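PDB 1XM7: calcineurin-like phosphoesterase domain-containing protein from Aquifex aeolicus, which is of unknown function but belongs to the calcineurin-like phosphoesterase family and is probably a hydrolase. Local coordinates for residues A[39-44]-A[68-73]. Numbering follows the deposited sequence.
Sequences KVLKPE and KALPGR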
loop_
_atom_site.group_PDB
_atom_site.type_symbol
_atom_site.label_atom_id
_atom_site.label_comp_id
_atom_site.label_asym_id
_atom_site.label_seq_id
_atom_site.Cartn_x
_atom_site.Cartn_y
_atom_site.Cartn_z
ATOM N N LYS A 39 8.831 10.976 -10.078
ATOM C CA LYS A 39 8.306 12.270 -10.463
ATOM C C LYS A 39 7.116 12.712 -9.656
ATOM O O LYS A 39 6.060 12.999 -10.201
ATOM C CB LYS A 39 7.969 12.286 -11.957
ATOM C CG LYS A 39 7.253 11.066 -12.485
ATOM C CD LYS A 39 7.169 11.174 -13.999
ATOM C CE LYS A 39 6.405 10.025 -14.619
ATOM N NZ LYS A 39 6.079 10.344 -16.033
ATOM N N VAL A 40 7.303 12.801 -8.349
ATOM C CA VAL A 40 6.224 13.195 -7.464
ATOM C C VAL A 40 6.755 13.474 -6.052
ATOM O O VAL A 40 6.500 14.538 -5.476
ATOM C CB VAL A 40 5.147 12.084 -7.463
ATOM C CG1 VAL A 40 4.645 11.803 -6.056
ATOM C CG2 VAL A 40 4.011 12.488 -8.378
ATOM N N LEU A 41 7.514 12.526 -5.513
ATOM C CA LEU A 41 8.072 12.668 -4.182
ATOM C C LEU A 41 9.019 13.836 -4.069
ATOM O O LEU A 41 9.809 14.103 -4.975
ATOM C CB LEU A 41 8.839 11.416 -3.783
ATOM C CG LEU A 41 8.028 10.149 -3.557
ATOM C CD1 LEU A 41 8.974 9.003 -3.197
ATOM C CD2 LEU A 41 7.015 10.397 -2.453
ATOM N N LYS A 42 8.931 14.530 -2.942
ATOM C CA LYS A 42 9.820 15.639 -2.657
ATOM C C LYS A 42 10.386 15.327 -1.279
ATOM O O LYS A 42 9.825 14.532 -0.534
ATOM C CB LYS A 42 9.071 16.970 -2.654
ATOM C CG LYS A 42 8.436 17.334 -3.994
ATOM C CD LYS A 42 9.465 17.408 -5.113
ATOM C CE LYS A 42 8.819 17.827 -6.439
ATOM N NZ LYS A 42 7.684 16.938 -6.854
ATOM N N PRO A 43 11.515 15.940 -0.928
ATOM C CA PRO A 43 12.135 15.694 0.371
ATOM C C PRO A 43 11.223 15.755 1.598
ATOM O O PRO A 43 11.393 14.972 2.532
ATOM C CB PRO A 43 13.242 16.735 0.411
ATOM C CG PRO A 43 13.652 16.816 -1.033
ATOM C CD PRO A 43 12.321 16.878 -1.728
ATOM N N GLU A 44 10.253 16.662 1.600
ATOM C CA GLU A 44 9.376 16.807 2.760
ATOM C C GLU A 44 8.094 15.959 2.741
ATOM O O GLU A 44 7.278 16.008 3.673
ATOM C CB GLU A 44 9.043 18.297 2.973
ATOM C CG GLU A 44 8.499 19.064 1.753
ATOM C CD GLU A 44 9.554 19.355 0.670
ATOM O OE1 GLU A 44 10.668 19.835 1.001
ATOM O OE2 GLU A 44 9.254 19.121 -0.526
ATOM N N LYS A 68 15.434 3.148 -2.201
ATOM C CA LYS A 68 16.104 3.729 -1.052
ATOM C C LYS A 68 16.520 5.168 -1.350
ATOM O O LYS A 68 16.397 6.046 -0.503
ATOM C CB LYS A 68 17.330 2.878 -0.706
ATOM C CG LYS A 68 17.870 3.059 0.702
ATOM C CD LYS A 68 19.099 2.183 0.943
ATOM C CE LYS A 68 19.627 2.354 2.375
ATOM N NZ LYS A 68 20.789 1.456 2.692
ATOM N N ALA A 69 16.994 5.407 -2.568
ATOM C CA ALA A 69 17.448 6.730 -2.975
ATOM C C ALA A 69 16.333 7.763 -3.071
ATOM O O ALA A 69 16.574 8.958 -2.885
ATOM C CB ALA A 69 18.174 6.635 -4.304
ATOM N N LEU A 70 15.113 7.317 -3.357
ATOM C CA LEU A 70 13.987 8.242 -3.490
ATOM C C LEU A 70 13.867 9.216 -2.329
ATOM O O LEU A 70 14.169 8.879 -1.196
ATOM C CB LEU A 70 12.673 7.469 -3.646
ATOM C CG LEU A 70 12.495 6.726 -4.972
ATOM C CD1 LEU A 70 11.169 6.002 -4.976
ATOM C CD2 LEU A 70 12.569 7.711 -6.130
ATOM N N PRO A 71 13.431 10.449 -2.603
ATOM C CA PRO A 71 13.287 11.437 -1.532
ATOM C C PRO A 71 12.043 11.213 -0.661
ATOM O O PRO A 71 11.202 10.374 -0.968
ATOM C CB PRO A 71 13.253 12.759 -2.298
ATOM C CG PRO A 71 12.586 12.382 -3.580
ATOM C CD PRO A 71 13.252 11.075 -3.926
ATOM N N GLY A 72 11.945 11.953 0.437
ATOM C CA GLY A 72 10.803 11.823 1.325
ATOM C C GLY A 72 10.964 10.765 2.401
ATOM O O GLY A 72 11.880 9.942 2.350
ATOM N N ARG A 73 10.079 10.803 3.393
ATOM C CA ARG A 73 10.083 9.828 4.484
ATOM C C ARG A 73 9.326 8.586 3.992
ATOM O O ARG A 73 8.374 8.691 3.227
ATOM C CB ARG A 73 9.400 10.435 5.718
ATOM C CG ARG A 73 8.929 9.440 6.775
ATOM C CD ARG A 73 8.620 10.135 8.107
ATOM N NE ARG A 73 9.850 10.663 8.700
ATOM C CZ ARG A 73 10.599 10.032 9.606
ATOM N NH1 ARG A 73 10.250 8.833 10.058
ATOM N NH2 ARG A 73 11.721 10.591 10.044
#
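Leu41 and Pro71 face each other where two loops run side by side: the Leu41 CB lies 3.9 Å from Pro71 CG, and the same ring carbon rests 3.6 Å from Leu41 O. With CG of Leu41 anti to its carbonyl carbon (chi1 -68°) and chi2 extended, the branch reaches past the proline ring. Its CD1 comes to 3.4 Å from Pro71 O and 4.0 Å from Leu70 CB. Leu70 has nearly the same torsions, yet the two leucine side chains cross at about a right angle, meeting through their CD1 methyls and the Leu70 CB. Both leucines are buried, whereas Lys42 and Pro43 are exposed. Pro71 CB sits against the Lys42-Pro43 peptide, 3.9 Å from Pro43 N; the CB of Pro43 is directed away, but its ring CD still touches Pro71 CB. Gly72 CA lies 3.4 Å from both Lys42 O and Pro43 O, making a CA-H...O contact with the latter, 156° at the hydrogen. The CB of Lys42 starts away from 68-73, and its chain, bent at chi1 and chi2, curls back so that NZ bonds to Val40 O at 3.0 Å, from above the carbonyl plane. Strand 46-49, helix 63-69 and parallel neighbour 73-77 form a beta-alpha-beta crossover; the contact joins the loops entering the two strands, 39-44 following helix 29-38. Arg73 takes up backbone bonding with Asp45 and Leu47; Leu41 also packs on Tyr5 of strand 4-7.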